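Local structure of hypothetical protein PH1789 (Pyrococcus horikoshii, 1WR2) at residues K43-D46 / E47-Y51; Q15-T18 / A19-Y23. The protein is of unknown function but contains a domain of the ATP-grasp superfamily. One frame throughout, in Å; residues are numbered along the deposited sequence.

Overall arrangement
Contacts 1 and 2 are both local contacts within one continuous run of chain, each leading into a helix, but they differ in depth and chemistry. Contact 1 (43-46 with 47-51) lies at the surface, its centre about 22 Å from that of the chain, and is carried by clear hydrogen bonds that begin helix 45-55. Contact 2 (15-18 with 19-23) is partly buried, its centre about 14 Å from the chain's; an arginine reaches forward beside the chain that leads into helix 22-30. Their centres are about 22 Å apart and their nearest atoms about 6 Å. Contact 1 borders the sheet containing strand 40-42, while contact 2 includes strand 19-20, an outermost strand of the other.

Contact 1: residues K43-D46 / E47-Y51; sequences KTLD and EALEY
The N-terminal cap of helix 45-55 is built by Thr44 and Glu47, with Lys43 joining from the residue before. Thr44 is the N-cap: its OG1 accepts from Glu47 N at 3.1 Å, with an N-H...O angle of 162°. The hydroxyl sits between the backbone N and the carbonyl carbon of its own residue (chi1 66°), which turns it into the first turn of the helix. There it also touches Glu47 CG, and the two side chains cross at about a right angle.

Glu47 sends its carboxylate back past the cap. Extended beyond CG, the chain carries OE1 to the amide one residue before the cap, where Lys43 N donates at 2.9 Å to Glu47 OE1. The bond is nearly straight, but the donor stands well above the carboxylate, 61° out of its plane. The reciprocal bond of a capping box, to Thr44 N, is therefore not made, and that buried amide has no partner in the model. Lys43 CB packs 3.6 Å from Glu47 OE1, and the two side chains run alongside each other in the same direction. Their charged ends still stay apart, with Lys43 NZ 6.4 Å from Glu47 OE1.

Behind the cap the regular helical ladder starts at once. Ala48 N donates to Thr44 O at 3.0 Å, Leu49 N to Leu45 O at 2.9 Å, and Glu50 N to Asp46 O at 3.1 Å. The acidic Asp46 and Glu47 in this first turn would probably suit the positive end of the helix dipole. On the side turned to helix 84-101, Leu45 CD1 meets Leu49 CG at 4.2 Å and both leucines touch Leu87; Ala48 lies against Trp91 and, like Glu47, against Ala42 of strand 40-42.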
ATOM      1  N   LYS A  43     -15.367  -1.331  12.781  1.00 35.65           N
ATOM      2  CA  LYS A  43     -15.231  -0.488  13.962  1.00 36.72           C
ATOM      3  C   LYS A  43     -15.453  -1.333  15.216  1.00 36.86           C
ATOM      4  O   LYS A  43     -15.108  -0.917  16.317  1.00 36.48           O
ATOM      5  CB  LYS A  43     -16.244   0.662  13.930  1.00 39.92           C
ATOM      6  CG  LYS A  43     -16.056   1.633  12.764  1.00 42.90           C
ATOM      7  CD  LYS A  43     -14.680   2.279  12.801  1.00 46.05           C
ATOM      8  CE  LYS A  43     -14.454   3.223  11.614  1.00 50.62           C
ATOM      9  NZ  LYS A  43     -15.348   4.417  11.646  1.00 50.35           N
ATOM     10  N   THR A  44     -16.043  -2.513  15.042  1.00 36.86           N
ATOM     11  CA  THR A  44     -16.306  -3.427  16.162  1.00 36.67           C
ATOM     12  C   THR A  44     -16.029  -4.854  15.720  1.00 37.89           C
ATOM     13  O   THR A  44     -15.899  -5.127  14.520  1.00 37.05           O
ATOM     14  CB  THR A  44     -17.781  -3.379  16.635  1.00 36.79           C
ATOM     15  OG1 THR A  44     -18.632  -3.876  15.597  1.00 36.34           O
ATOM     16  CG2 THR A  44     -18.196  -1.951  16.991  1.00 37.82           C
ATOM     17  N   LEU A  45     -15.940  -5.767  16.685  1.00 36.91           N
ATOM     18  CA  LEU A  45     -15.694  -7.166  16.370  1.00 39.22           C
ATOM     19  C   LEU A  45     -16.887  -7.736  15.604  1.00 39.99           C
ATOM     20  O   LEU A  45     -16.715  -8.538  14.684  1.00 40.29           O
ATOM     21  CB  LEU A  45     -15.444  -7.964  17.656  1.00 40.30           C
ATOM     22  CG  LEU A  45     -15.351  -9.489  17.548  1.00 41.60           C
ATOM     23  CD1 LEU A  45     -14.303  -9.903  16.538  1.00 37.52           C
ATOM     24  CD2 LEU A  45     -15.018 -10.047  18.927  1.00 41.14           C
ATOM     25  N   ASP A  46     -18.098  -7.322  15.975  1.00 40.98           N
ATOM     26  CA  ASP A  46     -19.283  -7.799  15.271  1.00 42.23           C
ATOM     27  C   ASP A  46     -19.186  -7.396  13.805  1.00 40.59           C
ATOM     28  O   ASP A  46     -19.445  -8.201  12.911  1.00 39.27           O
ATOM     29  CB  ASP A  46     -20.565  -7.217  15.875  1.00 46.43           C
ATOM     30  CG  ASP A  46     -20.963  -7.899  17.169  1.00 48.81           C
ATOM     31  OD1 ASP A  46     -20.945  -9.148  17.213  1.00 52.72           O
ATOM     32  OD2 ASP A  46     -21.303  -7.189  18.136  1.00 50.93           O
ATOM     33  N   GLU A  47     -18.805  -6.148  13.561  1.00 40.62           N
ATOM     34  CA  GLU A  47     -18.667  -5.660  12.194  1.00 40.96           C
ATOM     35  C   GLU A  47     -17.643  -6.483  11.419  1.00 39.72           C
ATOM     36  O   GLU A  47     -17.871  -6.848  10.266  1.00 38.95           O
ATOM     37  CB  GLU A  47     -18.243  -4.192  12.194  1.00 44.86           C
ATOM     38  CG  GLU A  47     -19.395  -3.206  12.335  1.00 46.88           C
ATOM     39  CD  GLU A  47     -18.921  -1.768  12.310  1.00 48.98           C
ATOM     40  OE1 GLU A  47     -17.950  -1.473  11.577  1.00 49.52           O
ATOM     41  OE2 GLU A  47     -19.524  -0.927  13.007  1.00 51.07           O
ATOM     42  N   ALA A  48     -16.515  -6.774  12.057  1.00 38.42           N
ATOM     43  CA  ALA A  48     -15.459  -7.548  11.419  1.00 37.73           C
ATOM     44  C   ALA A  48     -15.971  -8.931  11.039  1.00 39.01           C
ATOM     45  O   ALA A  48     -15.668  -9.442   9.965  1.00 38.45           O
ATOM     46  CB  ALA A  48     -14.259  -7.668  12.349  1.00 35.28           C
ATOM     47  N   LEU A  49     -16.748  -9.540  11.928  1.00 40.06           N
ATOM     48  CA  LEU A  49     -17.286 -10.864  11.660  1.00 41.05           C
ATOM     49  C   LEU A  49     -18.174 -10.839  10.414  1.00 43.69           C
ATOM     50  O   LEU A  49     -18.136 -11.763   9.599  1.00 40.99           O
ATOM     51  CB  LEU A  49     -18.069 -11.368  12.876  1.00 40.41           C
ATOM     52  CG  LEU A  49     -17.216 -11.638  14.118  1.00 39.13           C
ATOM     53  CD1 LEU A  49     -18.110 -12.042  15.275  1.00 39.32           C
ATOM     54  CD2 LEU A  49     -16.191 -12.739  13.813  1.00 39.38           C
ATOM     55  N   GLU A  50     -18.959  -9.772  10.269  1.00 46.25           N
ATOM     56  CA  GLU A  50     -19.844  -9.607   9.116  1.00 50.25           C
ATOM     57  C   GLU A  50     -19.037  -9.465   7.830  1.00 50.39           C
ATOM     58  O   GLU A  50     -19.276 -10.181   6.856  1.00 48.70           O
ATOM     59  CB  GLU A  50     -20.710  -8.354   9.273  1.00 54.36           C
ATOM     60  CG  GLU A  50     -21.705  -8.384  10.415  1.00 62.32           C
ATOM     61  CD  GLU A  50     -22.581  -7.135  10.439  1.00 66.22           C
ATOM     62  OE1 GLU A  50     -22.044  -6.026  10.667  1.00 66.91           O
ATOM     63  OE2 GLU A  50     -23.805  -7.266  10.219  1.00 67.88           O
ATOM     64  N   TYR A  51     -18.092  -8.523   7.833  1.00 50.60           N
ATOM     65  CA  TYR A  51     -17.241  -8.271   6.670  1.00 51.55           C
ATOM     66  C   TYR A  51     -16.448  -9.512   6.273  1.00 52.07           C
ATOM     67  O   TYR A  51     -16.223  -9.756   5.088  1.00 51.31           O
ATOM     68  CB  TYR A  51     -16.261  -7.126   6.945  1.00 53.22           C
ATOM     69  CG  TYR A  51     -16.899  -5.763   7.128  1.00 55.00           C
ATOM     70  CD1 TYR A  51     -17.903  -5.319   6.269  1.00 57.03           C
ATOM     71  CD2 TYR A  51     -16.456  -4.894   8.127  1.00 55.05           C
ATOM     72  CE1 TYR A  51     -18.450  -4.038   6.398  1.00 58.90           C
ATOM     73  CE2 TYR A  51     -16.993  -3.612   8.264  1.00 56.89           C
ATOM     74  CZ  TYR A  51     -17.988  -3.191   7.396  1.00 58.81           C
ATOM     75  OH  TYR A  51     -18.512  -1.921   7.512  1.00 59.88           O
TER

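Contact 2: residues Q15-T18 / A19-Y23; sequences QGRT and AMVEY
The Arg17 guanidinium is the flat group of this contact, and the chain it meets, from Ala19 to Val21, approaches it obliquely. Its NH1 comes 3.1 Å from Ala19 O, the closest approach the side chain makes to 19-23. Val21 CG1 lies 3.9 Å from the same Arg17 NH1, and Met20 CA is 4.3 Å from it. At the edge, in the plane of the guanidinium, is Gln15 NE2, 3.8 Å from Arg17 NH2; that amide gives a weak hydrogen bond to Glu11 O.

Arg17 CG stands beside the backbone N (chi1 -85°), and a bend at chi3 (-66°) swings the guanidinium forward along the chain, skipping past Thr18. It thus crosses the Val21 side chain at about a right angle, so that a methyl group lies by the charged end. The main polar partner of that end is Glu24, whose OE2 forms a salt bridge with Arg17 NH2. The other oxygen, Glu24 OE1, accepts from Val21 N. With Val21 as N-cap of helix 22-30 and Glu24 at N3, this is the N3-to-N-cap half of a capping box; valine has no side-chain acceptor for the other half. The carboxylate thus serves helix start and arginine together and probably fixes the guanidinium in place.

Thr18 and Met20 make backbone hydrogen bonds to Leu234 and Ile232, which lay the short, weakly bonded strand 19-20 antiparallel along strand 225-234 as an outermost strand of its sheet. Met20 packs on Val8 and Val12 of helix 3-14, and Val21 turns to Met64 of strand 59-64, in the other sheet.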
ATOM      1  N   GLN A  15      -7.523  16.952  10.790  1.00 58.97           N
ATOM      2  CA  GLN A  15      -7.320  16.342  12.097  1.00 57.52           C
ATOM      3  C   GLN A  15      -5.900  16.619  12.572  1.00 56.27           C
ATOM      4  O   GLN A  15      -5.448  16.057  13.567  1.00 55.63           O
ATOM      5  CB  GLN A  15      -7.542  14.837  12.016  1.00 57.17           C
ATOM      6  CG  GLN A  15      -8.946  14.444  11.640  1.00 59.71           C
ATOM      7  CD  GLN A  15      -9.083  12.951  11.455  1.00 60.71           C
ATOM      8  OE1 GLN A  15      -8.827  12.174  12.375  1.00 62.93           O
ATOM      9  NE2 GLN A  15      -9.484  12.540  10.260  1.00 62.31           N
ATOM     10  N   GLY A  16      -5.200  17.486  11.848  1.00 55.44           N
ATOM     11  CA  GLY A  16      -3.835  17.817  12.213  1.00 54.89           C
ATOM     12  C   GLY A  16      -2.871  16.646  12.127  1.00 54.02           C
ATOM     13  O   GLY A  16      -1.948  16.536  12.934  1.00 55.07           O
ATOM     14  N   ARG A  17      -3.085  15.767  11.152  1.00 52.17           N
ATOM     15  CA  ARG A  17      -2.225  14.605  10.959  1.00 50.18           C
ATOM     16  C   ARG A  17      -1.511  14.699   9.621  1.00 49.73           C
ATOM     17  O   ARG A  17      -2.045  15.265   8.672  1.00 49.91           O
ATOM     18  CB  ARG A  17      -3.044  13.318  10.964  1.00 50.44           C
ATOM     19  CG  ARG A  17      -3.323  12.729  12.315  1.00 50.18           C
ATOM     20  CD  ARG A  17      -3.746  11.290  12.134  1.00 49.58           C
ATOM     21  NE  ARG A  17      -5.022  11.176  11.435  1.00 48.84           N
ATOM     22  CZ  ARG A  17      -5.302  10.239  10.534  1.00 47.73           C
ATOM     23  NH1 ARG A  17      -4.393   9.329  10.200  1.00 46.71           N
ATOM     24  NH2 ARG A  17      -6.504  10.193   9.987  1.00 46.91           N
ATOM     25  N   THR A  18      -0.310  14.138   9.541  1.00 48.59           N
ATOM     26  CA  THR A  18       0.430  14.152   8.289  1.00 48.37           C
ATOM     27  C   THR A  18       0.509  12.733   7.724  1.00 46.64           C
ATOM     28  O   THR A  18       0.526  12.541   6.506  1.00 45.12           O
ATOM     29  CB  THR A  18       1.853  14.703   8.476  1.00 49.22           C
ATOM     30  OG1 THR A  18       2.620  13.793   9.273  1.00 52.24           O
ATOM     31  CG2 THR A  18       1.808  16.060   9.165  1.00 51.99           C
ATOM     32  N   ALA A  19       0.542  11.738   8.609  1.00 42.77           N
ATOM     33  CA  ALA A  19       0.623  10.350   8.168  1.00 42.11           C
ATOM     34  C   ALA A  19      -0.754   9.714   7.989  1.00 41.11           C
ATOM     35  O   ALA A  19      -1.578   9.714   8.900  1.00 42.08           O
ATOM     36  CB  ALA A  19       1.447   9.534   9.157  1.00 41.27           C
ATOM     37  N   MET A  20      -0.998   9.169   6.805  1.00 39.35           N
ATOM     38  CA  MET A  20      -2.269   8.518   6.523  1.00 38.52           C
ATOM     39  C   MET A  20      -2.185   7.033   6.872  1.00 38.66           C
ATOM     40  O   MET A  20      -1.161   6.391   6.626  1.00 38.49           O
ATOM     41  CB  MET A  20      -2.619   8.656   5.039  1.00 36.48           C
ATOM     42  CG  MET A  20      -2.665  10.079   4.535  1.00 38.92           C
ATOM     43  SD  MET A  20      -3.254  10.174   2.827  1.00 42.26           S
ATOM     44  CE  MET A  20      -5.017   9.995   3.069  1.00 40.92           C
ATOM     45  N   VAL A  21      -3.257   6.483   7.437  1.00 37.60           N
ATOM     46  CA  VAL A  21      -3.277   5.061   7.774  1.00 34.59           C
ATOM     47  C   VAL A  21      -3.582   4.286   6.496  1.00 33.02           C
ATOM     48  O   VAL A  21      -4.045   4.858   5.518  1.00 32.76           O
ATOM     49  CB  VAL A  21      -4.327   4.739   8.875  1.00 36.42           C
ATOM     50  CG1 VAL A  21      -3.933   5.441  10.178  1.00 34.17           C
ATOM     51  CG2 VAL A  21      -5.701   5.179   8.433  1.00 34.24           C
ATOM     52  N   GLU A  22      -3.314   2.989   6.502  1.00 33.31           N
ATOM     53  CA  GLU A  22      -3.503   2.167   5.314  1.00 34.51           C
ATOM     54  C   GLU A  22      -4.812   2.356   4.553  1.00 34.06           C
ATOM     55  O   GLU A  22      -4.791   2.510   3.336  1.00 32.54           O
ATOM     56  CB  GLU A  22      -3.337   0.685   5.665  1.00 36.63           C
ATOM     57  CG  GLU A  22      -3.319  -0.239   4.457  1.00 35.35           C
ATOM     58  CD  GLU A  22      -3.070  -1.691   4.837  1.00 35.43           C
ATOM     59  OE1 GLU A  22      -2.660  -1.952   5.992  1.00 33.06           O
ATOM     60  OE2 GLU A  22      -3.275  -2.567   3.976  1.00 34.07           O
ATOM     61  N   TYR A  23      -5.947   2.366   5.249  1.00 34.66           N
ATOM     62  CA  TYR A  23      -7.208   2.502   4.533  1.00 37.32           C
ATOM     63  C   TYR A  23      -7.378   3.869   3.904  1.00 37.42           C
ATOM     64  O   TYR A  23      -7.989   3.980   2.845  1.00 37.82           O
ATOM     65  CB  TYR A  23      -8.409   2.147   5.435  1.00 41.83           C
ATOM     66  CG  TYR A  23      -8.861   3.224   6.393  1.00 44.32           C
ATOM     67  CD1 TYR A  23      -9.622   4.308   5.954  1.00 46.48           C
ATOM     68  CD2 TYR A  23      -8.529   3.159   7.744  1.00 45.64           C
ATOM     69  CE1 TYR A  23     -10.040   5.306   6.847  1.00 47.75           C
ATOM     70  CE2 TYR A  23      -8.937   4.145   8.640  1.00 46.79           C
ATOM     71  CZ  TYR A  23      -9.689   5.214   8.186  1.00 46.94           C
ATOM     72  OH  TYR A  23     -10.068   6.189   9.070  1.00 47.99           O
TER